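Local coordinates for Mll3558 protein (Mesorhizobium loti, PDB 3RD6), which is of unknown function but belongs to the AHA1 family, in the Bet v 1-like superfamily, whose members often hold apolar ligands beneath a curved sheet, at residues 25-30 with 34-39; 59-64 with 69-74; 122-125 with 130-133; 75-80 with 84-89; 106-109 with 114-117. All blocks are in the same frame, centred on the assembly; numbering follows the deposited sequence.

Interaction 1: residues 25-30 with 34-39; sequences HAFADK and RRWRVD
W36 meets A26 and F27 with the two ends of its indole, one polar and one apolar. Two hydrogen bonds cross the contact. W36 NE1 donates to A26 O over 2.8 Å. The acceptor lies almost in the indole plane, but the bond is bent, with an N-H...O angle of 134°. R34 N donates to K30 O over 2.9 Å, a backbone bond inside helix 30-36.

The aromatic contact is T-shaped. The six-membered ring of W36 turns its edge to one face of F27, and the planes are 82° apart. W36 CH2 comes in toward the rim of that face, 3.4 Å from F27 CE2. The indole gets there because W36 CG sits between the backbone N and the carbonyl carbon (chi1 53°).

The remaining contacts are looser packing: R34 CG lies against the carbonyl oxygen K30 O, and the methyl of A26 faces the pyrrole side of W36. L145 of helix 131-148 packs on A26, F27 and W36. The ammonium of K30 is hydrogen-bonded to F48 O of strand 47-50. D29 stands at the N-cap of helix 30-36; its side chain caps a backbone N of that helix, and OD2 is also hydrogen-bonded to T32 OG1.

A buried indole N-H is thus satisfied by a carbonyl in the last turn of helix 20-28. The polar bond and the ring contact together fix the rotation of W36 at the junction of two helices.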
# COMPACT_ATOMS: atom_id res chain seq x y z
N HIS A 25 19.38 -2.12 9.42
CA HIS A 25 19.15 -2.50 10.81
C HIS A 25 18.23 -1.51 11.52
O HIS A 25 17.28 -1.91 12.19
CB HIS A 25 20.48 -2.57 11.56
CG HIS A 25 20.36 -3.06 12.96
ND1 HIS A 25 20.05 -4.37 13.27
CD2 HIS A 25 20.45 -2.42 14.15
CE1 HIS A 25 19.95 -4.51 14.58
NE2 HIS A 25 20.19 -3.33 15.14
N ALA A 26 18.52 -0.23 11.36
CA ALA A 26 17.72 0.82 12.01
C ALA A 26 16.24 0.78 11.63
O ALA A 26 15.41 1.45 12.26
CB ALA A 26 18.30 2.20 11.66
N PHE A 27 15.91 -0.01 10.61
CA PHE A 27 14.53 -0.14 10.18
C PHE A 27 13.93 -1.46 10.61
O PHE A 27 12.74 -1.55 10.92
CB PHE A 27 14.43 -0.06 8.64
CG PHE A 27 14.52 1.32 8.08
CD1 PHE A 27 15.76 1.86 7.72
CD2 PHE A 27 13.38 2.08 7.88
CE1 PHE A 27 15.85 3.13 7.16
CE2 PHE A 27 13.46 3.36 7.32
CZ PHE A 27 14.70 3.88 6.96
N ALA A 28 14.76 -2.50 10.60
CA ALA A 28 14.33 -3.85 10.92
C ALA A 28 14.38 -4.29 12.38
O ALA A 28 13.78 -5.31 12.75
CB ALA A 28 15.11 -4.85 10.05
N ASP A 29 15.09 -3.54 13.21
CA ASP A 29 15.21 -3.86 14.64
C ASP A 29 14.23 -3.04 15.47
O ASP A 29 14.35 -1.82 15.59
CB ASP A 29 16.64 -3.59 15.12
CG ASP A 29 16.83 -3.91 16.56
OD1 ASP A 29 16.58 -5.07 16.94
OD2 ASP A 29 17.21 -2.99 17.32
N LYS A 30 13.25 -3.72 16.05
CA LYS A 30 12.22 -3.08 16.85
C LYS A 30 12.74 -2.02 17.83
O LYS A 30 12.28 -0.88 17.82
CB LYS A 30 11.42 -4.15 17.60
CG LYS A 30 10.21 -3.65 18.33
CD LYS A 30 9.34 -4.82 18.74
CE LYS A 30 8.26 -4.39 19.71
NZ LYS A 30 7.45 -3.27 19.18
N ARG A 34 12.13 2.04 17.64
CA ARG A 34 11.41 2.78 18.69
C ARG A 34 12.12 3.99 19.25
O ARG A 34 11.61 4.63 20.16
CB ARG A 34 11.05 1.86 19.86
CG ARG A 34 10.03 0.77 19.53
CD ARG A 34 9.32 0.27 20.79
NE ARG A 34 8.72 1.37 21.53
CZ ARG A 34 7.66 1.26 22.33
NH1 ARG A 34 7.08 0.08 22.51
NH2 ARG A 34 7.19 2.33 22.95
N ARG A 35 13.29 4.33 18.72
CA ARG A 35 14.02 5.48 19.23
C ARG A 35 14.07 6.67 18.29
O ARG A 35 14.17 7.81 18.74
CB ARG A 35 15.42 5.06 19.68
CG ARG A 35 15.40 3.96 20.75
CD ARG A 35 16.76 3.77 21.42
NE ARG A 35 17.79 3.31 20.49
CZ ARG A 35 18.12 2.04 20.29
NH1 ARG A 35 17.52 1.07 20.96
NH2 ARG A 35 19.07 1.73 19.42
N TRP A 36 14.00 6.44 16.98
CA TRP A 36 14.02 7.57 16.05
C TRP A 36 12.65 7.93 15.47
O TRP A 36 12.42 9.08 15.12
CB TRP A 36 15.03 7.36 14.91
CG TRP A 36 14.93 6.07 14.13
CD1 TRP A 36 15.36 4.84 14.53
CD2 TRP A 36 14.46 5.91 12.79
NE1 TRP A 36 15.19 3.92 13.52
CE2 TRP A 36 14.63 4.55 12.44
CE3 TRP A 36 13.89 6.78 11.85
CZ2 TRP A 36 14.27 4.05 11.18
CZ3 TRP A 36 13.53 6.28 10.59
CH2 TRP A 36 13.72 4.92 10.28
N ARG A 37 11.73 6.96 15.38
CA ARG A 37 10.39 7.22 14.86
C ARG A 37 9.34 7.33 15.97
O ARG A 37 8.44 8.17 15.91
CB ARG A 37 9.97 6.10 13.92
CG ARG A 37 10.83 5.91 12.70
CD ARG A 37 10.51 4.56 12.10
NE ARG A 37 9.09 4.28 12.28
CZ ARG A 37 8.53 3.10 12.05
NH1 ARG A 37 9.28 2.09 11.62
NH2 ARG A 37 7.23 2.94 12.23
N VAL A 38 9.46 6.45 16.96
CA VAL A 38 8.56 6.41 18.11
C VAL A 38 9.39 6.58 19.39
O VAL A 38 10.61 6.50 19.34
CB VAL A 38 7.79 5.05 18.18
CG1 VAL A 38 6.87 5.00 19.39
CG2 VAL A 38 6.99 4.84 16.92
N ASP A 39 8.73 6.85 20.51
CA ASP A 39 9.41 7.01 21.79
C ASP A 39 9.34 5.69 22.57
O ASP A 39 9.99 4.71 22.23
CB ASP A 39 8.77 8.13 22.62
CG ASP A 39 8.96 9.50 22.01
OD1 ASP A 39 8.28 9.81 21.01
OD2 ASP A 39 9.78 10.27 22.54

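Interaction 2: residues 59-64 with 69-74; sequences VSRFSY and EVRLDA
F62 O receives the shortest polar bond here, 2.6 Å from V70 N. The same oxygen also takes a CA-H...O contact from E69 CA. F62 N returns a bond to V70 O, which makes F62 and V70 an antiparallel hydrogen-bonded pair. S60 and L72 form the next such pair. L72 N donates to S60 O over 3.0 Å, and S60 N donates to L72 O. R61 with R71 and V59 with D73 are the non-hydrogen-bonded pairs between and beyond them. The two strands form a beta hairpin.

The side chains of S60, F62, V70 and L72 share one face of the sheet. V70 CB lies over the ring of F62, 3.9 Å from its centroid, in a CH-pi contact. V70 CG1 reaches F62 CZ at the rim. F62 CG sits between its backbone N and carbonyl carbon (chi1 64°), which turns the ring toward V70.

The face with V59, R61, R71 and D73 carries the charges. R61 NH1 makes a salt bridge of 2.8 Å with E69 OE2. The guanidinium and carboxylate planes are 79° apart, so the groups do not lie flat together. R61 NE has a second partner, E47 of the edge strand 47-50. R71 NE pairs with D73 OD2 over 2.7 Å along its own strand, though the hydrogen bond is weak. The methyl V59 CG1 packs on R71 near NH2.

Each arginine is thus matched by a carboxylate, which probably offsets the repulsion between two like charges on neighbouring strands.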
# COMPACT_ATOMS: atom_id res chain seq x y z
N VAL A 59 1.63 -1.52 14.23
CA VAL A 59 0.47 -0.82 14.77
C VAL A 59 1.00 0.18 15.77
O VAL A 59 1.76 -0.18 16.66
CB VAL A 59 -0.52 -1.75 15.45
CG1 VAL A 59 -1.66 -0.93 16.04
CG2 VAL A 59 -1.07 -2.75 14.44
N SER A 60 0.62 1.43 15.59
CA SER A 60 1.10 2.48 16.45
C SER A 60 -0.05 3.33 16.92
O SER A 60 -0.89 3.75 16.13
CB SER A 60 2.09 3.37 15.68
OG SER A 60 3.14 2.63 15.10
N ARG A 61 -0.08 3.61 18.21
CA ARG A 61 -1.13 4.44 18.77
C ARG A 61 -0.56 5.45 19.74
O ARG A 61 0.00 5.09 20.77
CB ARG A 61 -2.17 3.56 19.46
CG ARG A 61 -2.88 2.61 18.51
CD ARG A 61 -4.03 1.91 19.20
NE ARG A 61 -3.57 1.27 20.43
CZ ARG A 61 -4.09 1.50 21.63
NH1 ARG A 61 -5.09 2.35 21.78
NH2 ARG A 61 -3.60 0.87 22.69
N PHE A 62 -0.68 6.73 19.40
CA PHE A 62 -0.17 7.81 20.26
C PHE A 62 -1.03 9.05 20.16
O PHE A 62 -1.76 9.24 19.18
CB PHE A 62 1.26 8.19 19.88
CG PHE A 62 1.39 8.77 18.51
CD1 PHE A 62 1.50 7.95 17.40
CD2 PHE A 62 1.42 10.14 18.34
CE1 PHE A 62 1.64 8.49 16.13
CE2 PHE A 62 1.56 10.70 17.08
CZ PHE A 62 1.67 9.87 15.96
N SER A 63 -0.95 9.90 21.18
CA SER A 63 -1.71 11.14 21.24
C SER A 63 -0.97 12.17 22.07
O SER A 63 -0.21 11.80 22.96
CB SER A 63 -3.09 10.87 21.84
OG SER A 63 -3.01 10.11 23.04
N TYR A 64 -1.16 13.46 21.79
CA TYR A 64 -0.47 14.49 22.57
C TYR A 64 -1.43 15.15 23.56
O TYR A 64 -2.47 15.68 23.19
CB TYR A 64 0.16 15.56 21.67
CG TYR A 64 1.25 16.29 22.40
CD1 TYR A 64 2.37 15.60 22.87
CD2 TYR A 64 1.15 17.65 22.69
CE1 TYR A 64 3.36 16.23 23.61
CE2 TYR A 64 2.13 18.31 23.45
CZ TYR A 64 3.24 17.58 23.90
OH TYR A 64 4.22 18.18 24.66
N GLU A 69 -6.24 10.29 19.42
CA GLU A 69 -5.22 9.28 19.24
C GLU A 69 -4.92 9.10 17.76
O GLU A 69 -5.82 8.83 16.96
CB GLU A 69 -5.69 7.94 19.78
CG GLU A 69 -4.69 6.82 19.56
CD GLU A 69 -5.25 5.47 19.94
OE1 GLU A 69 -5.87 4.82 19.07
OE2 GLU A 69 -5.07 5.07 21.11
N VAL A 70 -3.65 9.26 17.40
CA VAL A 70 -3.24 9.05 16.03
C VAL A 70 -2.89 7.56 15.88
O VAL A 70 -2.07 7.03 16.63
CB VAL A 70 -2.02 9.90 15.68
CG1 VAL A 70 -1.51 9.53 14.31
CG2 VAL A 70 -2.39 11.35 15.72
N ARG A 71 -3.55 6.88 14.94
CA ARG A 71 -3.29 5.46 14.72
C ARG A 71 -2.74 5.19 13.34
O ARG A 71 -3.29 5.64 12.34
CB ARG A 71 -4.55 4.62 14.92
CG ARG A 71 -4.32 3.15 14.61
CD ARG A 71 -5.44 2.25 15.04
NE ARG A 71 -5.08 0.85 14.89
CZ ARG A 71 -5.69 -0.17 15.50
NH1 ARG A 71 -6.72 0.07 16.31
NH2 ARG A 71 -5.26 -1.41 15.32
N LEU A 72 -1.64 4.44 13.28
CA LEU A 72 -1.02 4.09 12.02
C LEU A 72 -0.96 2.57 11.91
O LEU A 72 -0.35 1.92 12.73
CB LEU A 72 0.38 4.69 11.98
CG LEU A 72 1.30 4.52 10.76
CD1 LEU A 72 2.41 5.55 10.87
CD2 LEU A 72 1.88 3.10 10.70
N ASP A 73 -1.61 2.01 10.90
CA ASP A 73 -1.63 0.57 10.66
C ASP A 73 -0.86 0.29 9.38
O ASP A 73 -1.23 0.79 8.32
CB ASP A 73 -3.06 0.04 10.47
CG ASP A 73 -3.77 -0.25 11.78
OD1 ASP A 73 -3.60 -1.36 12.32
OD2 ASP A 73 -4.52 0.63 12.24
N ALA A 74 0.19 -0.52 9.47
CA ALA A 74 0.99 -0.85 8.30
C ALA A 74 1.21 -2.36 8.14
O ALA A 74 1.14 -3.10 9.09
CB ALA A 74 2.33 -0.14 8.40

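Interaction 3: residues 122-125 with 130-133; sequences GAFF and SAKG
F124 and A131 make the main contact, through the phenyl ring and the start of helix 131-148. A131 CB lies over one face of the ring, 3.8 Å from its centroid, in a CH-pi contact. The nearest ring atom to that methyl is F124 CZ, at 3.5 Å. A131 N stands above the same ring toward its rim, 3.4 Å from F124 CE2. S130 comes from another direction. Its OG lies at the ring edge, near the plane, beside F124 CD2. No hydrogen bond crosses between the segments.

The next shell sets these groups in place. F124 CG is anti to the carbonyl carbon (chi1 -48°), which carries the ring off the strand toward the helix. The backbone of F124 is hydrogen-bonded to I6 of strand 5-16. S8 of that strand touches both F124 and A131. S99 of strand 96-110 also packs on F124, while M98 touches S130. G122 O accepts a hydrogen bond from Q121 NE2 of the second subunit, and A123 packs on L102 of that subunit.

The contact joins the end of strand 113-125 to the first turn of the C-terminal helix. Strand 113-125 runs between strands 5-16 and 96-110 in the antiparallel sheet.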
# COMPACT_ATOMS: atom_id res chain seq x y z
N GLY A 122 0.96 8.09 -1.91
CA GLY A 122 -0.19 8.13 -1.04
C GLY A 122 -1.52 8.54 -1.62
O GLY A 122 -1.63 9.11 -2.70
N ALA A 123 -2.55 8.21 -0.87
CA ALA A 123 -3.92 8.54 -1.22
C ALA A 123 -4.49 9.24 0.02
O ALA A 123 -4.71 8.61 1.06
CB ALA A 123 -4.70 7.25 -1.53
N PHE A 124 -4.71 10.55 -0.09
CA PHE A 124 -5.23 11.34 1.03
C PHE A 124 -6.73 11.51 0.89
O PHE A 124 -7.23 11.93 -0.16
CB PHE A 124 -4.48 12.68 1.11
CG PHE A 124 -2.98 12.52 1.03
CD1 PHE A 124 -2.36 12.35 -0.20
CD2 PHE A 124 -2.21 12.42 2.20
CE1 PHE A 124 -0.99 12.08 -0.28
CE2 PHE A 124 -0.84 12.15 2.12
CZ PHE A 124 -0.23 11.98 0.88
N PHE A 125 -7.44 11.20 1.97
CA PHE A 125 -8.89 11.20 1.99
C PHE A 125 -9.71 12.42 2.35
O PHE A 125 -9.41 13.18 3.26
CB PHE A 125 -9.38 10.02 2.83
CG PHE A 125 -8.81 8.70 2.40
CD1 PHE A 125 -8.84 8.32 1.06
CD2 PHE A 125 -8.20 7.85 3.31
CE1 PHE A 125 -8.28 7.13 0.65
CE2 PHE A 125 -7.64 6.66 2.90
CZ PHE A 125 -7.68 6.29 1.57
N SER A 130 -2.77 16.03 3.40
CA SER A 130 -1.67 15.98 4.34
C SER A 130 -0.36 15.63 3.67
O SER A 130 0.66 15.49 4.33
CB SER A 130 -1.99 14.96 5.45
OG SER A 130 -2.46 13.74 4.91
N ALA A 131 -0.38 15.50 2.34
CA ALA A 131 0.83 15.14 1.61
C ALA A 131 1.99 16.04 2.03
O ALA A 131 3.07 15.56 2.38
CB ALA A 131 0.58 15.28 0.11
N LYS A 132 1.72 17.34 2.03
CA LYS A 132 2.71 18.35 2.39
C LYS A 132 3.23 18.12 3.80
O LYS A 132 4.45 17.99 4.00
CB LYS A 132 2.09 19.74 2.26
CG LYS A 132 1.58 20.07 0.85
CD LYS A 132 0.65 18.99 0.29
CE LYS A 132 0.08 19.34 -1.08
NZ LYS A 132 1.12 19.72 -2.07
N GLY A 133 2.30 18.08 4.75
CA GLY A 133 2.65 17.85 6.15
C GLY A 133 3.32 16.50 6.42
O GLY A 133 4.17 16.39 7.31

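Interaction 4: residues 75-80 with 84-89; sequences QFQDIV and RIVFSY
R84 reaches across to D78 and V80. R84 NE forms a salt bridge of 2.8 Å with D78 OD1; NE and NH2 both donate to that oxygen, and both hydrogen bonds are bent and weak. The guanidinium and carboxylate planes are 60° apart. A bend at chi3 (65°) brings the guanidinium over to D78 and lays it near V80 CG2. A water bridges D78 OD2 and R84 NH2, though its link to NH2 is weak. F125 of the second subunit makes a cation-pi contact with R84. In the backbone, R84 and V80 exchange two bonds.

I85 pairs with I79, without hydrogen bonds between them. I85 CG2 touches the edge of the F76 ring at CE1, 4.1 Å away. F24 and F27 of helix 20-28 pack on I85, on the face of the sheet that looks to the helices.

V86 O is the acceptor of a classic beta bulge in this hairpin. Q77 N donates to it over 2.7 Å and D78 N over 3.1 Å, both from one face of its carbonyl plane. V86 N donates back to D78 O.

F87 pairs with F76. F87 CB lies 3.8 Å from F76 CD1, and the two ring planes are 65° apart, an oblique pair.

S88 exchanges backbone bonds with Q75. S88 OG takes a weak bond from Q77 NE2, while Q77 OE1 and Q75 OE1 both accept from R90 NH1 of the second subunit.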
# COMPACT_ATOMS: atom_id res chain seq x y z
N GLN A 75 1.46 -2.80 6.90
CA GLN A 75 1.74 -4.21 6.63
C GLN A 75 2.93 -4.30 5.68
O GLN A 75 2.97 -3.59 4.68
CB GLN A 75 0.55 -4.92 6.00
CG GLN A 75 0.62 -6.44 6.21
CD GLN A 75 -0.32 -7.24 5.32
OE1 GLN A 75 -0.14 -7.32 4.10
NE2 GLN A 75 -1.33 -7.87 5.95
N PHE A 76 3.89 -5.16 5.99
CA PHE A 76 5.07 -5.29 5.14
C PHE A 76 4.71 -6.07 3.89
O PHE A 76 4.08 -7.12 3.97
CB PHE A 76 6.23 -5.93 5.93
CG PHE A 76 6.80 -5.02 6.95
CD1 PHE A 76 7.56 -3.93 6.55
CD2 PHE A 76 6.48 -5.16 8.28
CE1 PHE A 76 7.98 -2.97 7.47
CE2 PHE A 76 6.90 -4.20 9.22
CZ PHE A 76 7.64 -3.11 8.82
N GLN A 77 5.12 -5.53 2.75
CA GLN A 77 4.82 -6.13 1.45
C GLN A 77 6.03 -6.81 0.81
O GLN A 77 5.90 -7.75 0.02
CB GLN A 77 4.31 -5.06 0.44
CG GLN A 77 3.08 -4.26 0.85
CD GLN A 77 1.84 -5.11 1.00
OE1 GLN A 77 1.60 -6.00 0.19
NE2 GLN A 77 1.05 -4.82 2.03
N ASP A 78 7.22 -6.29 1.11
CA ASP A 78 8.43 -6.85 0.54
C ASP A 78 9.67 -6.40 1.29
O ASP A 78 9.77 -5.24 1.69
CB ASP A 78 8.54 -6.45 -0.94
CG ASP A 78 9.81 -6.99 -1.60
OD1 ASP A 78 10.75 -6.21 -1.85
OD2 ASP A 78 9.86 -8.21 -1.88
N ILE A 79 10.58 -7.35 1.49
CA ILE A 79 11.84 -7.11 2.20
C ILE A 79 13.00 -7.80 1.47
O ILE A 79 12.96 -9.00 1.19
CB ILE A 79 11.81 -7.66 3.66
CG1 ILE A 79 10.70 -6.99 4.48
CG2 ILE A 79 13.16 -7.45 4.32
CD1 ILE A 79 10.58 -7.52 5.92
N VAL A 80 14.03 -7.02 1.14
CA VAL A 80 15.23 -7.52 0.49
C VAL A 80 16.32 -7.03 1.44
O VAL A 80 16.60 -5.82 1.50
CB VAL A 80 15.42 -6.91 -0.90
CG1 VAL A 80 16.57 -7.60 -1.61
CG2 VAL A 80 14.14 -7.04 -1.71
N ARG A 84 16.16 -3.18 0.52
CA ARG A 84 14.82 -2.65 0.24
C ARG A 84 13.73 -2.97 1.25
O ARG A 84 13.68 -4.05 1.82
CB ARG A 84 14.37 -3.11 -1.14
CG ARG A 84 13.02 -2.59 -1.58
CD ARG A 84 12.70 -3.04 -3.00
NE ARG A 84 12.55 -4.49 -3.12
CZ ARG A 84 12.59 -5.16 -4.26
NH1 ARG A 84 12.77 -4.52 -5.41
NH2 ARG A 84 12.43 -6.48 -4.27
N ILE A 85 12.84 -2.00 1.47
CA ILE A 85 11.73 -2.22 2.38
C ILE A 85 10.47 -1.60 1.79
O ILE A 85 10.45 -0.42 1.46
CB ILE A 85 12.01 -1.59 3.77
CG1 ILE A 85 13.27 -2.22 4.38
CG2 ILE A 85 10.78 -1.80 4.68
CD1 ILE A 85 13.59 -1.77 5.79
N VAL A 86 9.44 -2.43 1.63
CA VAL A 86 8.18 -1.95 1.09
C VAL A 86 7.01 -2.33 1.98
O VAL A 86 6.83 -3.48 2.37
CB VAL A 86 7.89 -2.52 -0.32
CG1 VAL A 86 6.57 -1.98 -0.83
CG2 VAL A 86 9.02 -2.15 -1.31
N PHE A 87 6.23 -1.32 2.33
CA PHE A 87 5.06 -1.53 3.15
C PHE A 87 4.00 -0.50 2.79
O PHE A 87 4.29 0.58 2.28
CB PHE A 87 5.39 -1.43 4.66
CG PHE A 87 5.80 -0.05 5.12
CD1 PHE A 87 7.13 0.34 5.11
CD2 PHE A 87 4.85 0.85 5.60
CE1 PHE A 87 7.48 1.59 5.57
CE2 PHE A 87 5.21 2.11 6.06
CZ PHE A 87 6.52 2.48 6.05
N SER A 88 2.75 -0.87 3.02
CA SER A 88 1.61 -0.02 2.79
C SER A 88 1.17 0.32 4.20
O SER A 88 1.59 -0.33 5.16
CB SER A 88 0.50 -0.80 2.09
OG SER A 88 0.06 -1.89 2.88
N TYR A 89 0.32 1.34 4.33
CA TYR A 89 -0.16 1.71 5.65
C TYR A 89 -1.28 2.70 5.52
O TYR A 89 -1.45 3.30 4.49
CB TYR A 89 0.97 2.28 6.52
CG TYR A 89 1.35 3.71 6.24
CD1 TYR A 89 0.72 4.76 6.89
CD2 TYR A 89 2.36 4.02 5.32
CE1 TYR A 89 1.07 6.08 6.65
CE2 TYR A 89 2.71 5.34 5.07
CZ TYR A 89 2.07 6.36 5.73
OH TYR A 89 2.39 7.68 5.50
O HOH W 1 11.69 -9.08 -3.60

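Interaction 5: residues 106-109 with 114-117; sequences ELTP and TRLT
L107 and L116 fill the tight side of this beta hairpin, made by strands 96-110 and 113-125. They form a non-hydrogen-bonded pair and point the same way. L107 CD2 sits 3.5 Å from L116 CD1, and it also touches L116 CB. L107 CG is anti to its carbonyl carbon (chi1 -57°), which leans the branch toward L116. V23 and F24 of helix 20-28 pack on L107, and F27 packs on L116. This face of the curved antiparallel sheet is therefore turned to the helix.

The pairs on either side of the leucines are hydrogen-bonded. T108 N and R115 N each donate to the other's carbonyl, the second over 2.9 Å. E106 and T117 exchange bonds in the same way.

The side chains of these four residues project from the other face, which is more open to solvent. T108 OG1 lies beside R115 CB, and the long chain of R115 then bends away. Its NH2 makes a weak, long ion pair with E13. T117 CG2 lies alongside E106 CB and CG. V5 of the second subunit packs on E106. At the end of this face a water sits 2.9 Å from T117 O and 3.2 Å from E106 OE2.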
# COMPACT_ATOMS: atom_id res chain seq x y z
N GLU A 106 14.61 2.35 -0.25
CA GLU A 106 15.71 1.73 -0.97
C GLU A 106 17.04 2.15 -0.34
O GLU A 106 17.21 3.30 0.07
CB GLU A 106 15.68 2.14 -2.43
CG GLU A 106 14.31 2.01 -3.07
CD GLU A 106 14.36 2.19 -4.57
OE1 GLU A 106 15.24 1.57 -5.20
OE2 GLU A 106 13.51 2.93 -5.12
N LEU A 107 17.96 1.20 -0.24
CA LEU A 107 19.28 1.45 0.32
C LEU A 107 20.32 0.89 -0.63
O LEU A 107 20.59 -0.31 -0.64
CB LEU A 107 19.41 0.78 1.68
CG LEU A 107 18.35 1.20 2.68
CD1 LEU A 107 18.52 0.41 3.96
CD2 LEU A 107 18.45 2.69 2.93
N THR A 108 20.91 1.77 -1.44
CA THR A 108 21.94 1.37 -2.38
C THR A 108 23.31 1.76 -1.87
O THR A 108 23.48 2.82 -1.27
CB THR A 108 21.71 2.02 -3.75
OG1 THR A 108 21.31 3.38 -3.58
CG2 THR A 108 20.61 1.28 -4.51
N PRO A 109 24.32 0.89 -2.09
CA PRO A 109 25.66 1.22 -1.61
C PRO A 109 26.15 2.53 -2.23
O PRO A 109 25.93 2.79 -3.42
CB PRO A 109 26.50 0.02 -2.07
CG PRO A 109 25.50 -1.11 -2.11
CD PRO A 109 24.28 -0.45 -2.71
N THR A 114 25.82 5.02 2.64
CA THR A 114 24.55 4.45 2.23
C THR A 114 23.60 5.46 1.58
O THR A 114 23.37 6.55 2.12
CB THR A 114 23.86 3.80 3.43
OG1 THR A 114 22.66 3.15 2.99
CG2 THR A 114 23.52 4.84 4.46
N ARG A 115 23.05 5.09 0.43
CA ARG A 115 22.11 5.95 -0.29
C ARG A 115 20.69 5.53 0.05
O ARG A 115 20.29 4.40 -0.25
CB ARG A 115 22.34 5.86 -1.80
CG ARG A 115 21.55 6.86 -2.62
CD ARG A 115 21.99 8.28 -2.34
NE ARG A 115 21.17 9.26 -3.05
CZ ARG A 115 20.98 9.28 -4.37
NH1 ARG A 115 21.55 8.36 -5.14
NH2 ARG A 115 20.22 10.22 -4.92
N LEU A 116 19.93 6.42 0.67
CA LEU A 116 18.56 6.10 1.06
C LEU A 116 17.54 6.94 0.34
O LEU A 116 17.43 8.14 0.57
CB LEU A 116 18.37 6.26 2.57
CG LEU A 116 16.96 6.07 3.13
CD1 LEU A 116 17.04 5.50 4.53
CD2 LEU A 116 16.22 7.39 3.15
N THR A 117 16.79 6.30 -0.54
CA THR A 117 15.73 6.97 -1.27
C THR A 117 14.42 6.43 -0.70
O THR A 117 14.11 5.24 -0.83
CB THR A 117 15.84 6.73 -2.80
OG1 THR A 117 14.67 7.24 -3.45
CG2 THR A 117 16.01 5.27 -3.11
O HOH W 2 11.98 4.29 -2.60

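Overall arrangement
Interactions 2, 4 and 5 are hairpin pairings in one antiparallel sheet. Interactions 2 and 4 share strand 70-80 and touch where A74 CB lies 3.4 Å from Y89 CB. Interaction 1 joins two helices that pack on the sheet. Its F27 touches two of the hairpin contacts: F27 CB is 3.4 Å from I85 CD1 of interaction 4, and F27 CE1 is 3.7 Å from L116 CD1 of interaction 5. Interaction 3 starts the long C-terminal helix, whose L145 reaches interaction 1 although the centres of interactions 1 and 3 are about 23 Å apart. Sheet and helices together are consistent with the helix-grip fold of Bet v 1-like proteins. Interactions 3, 4 and 5 also meet the second subunit.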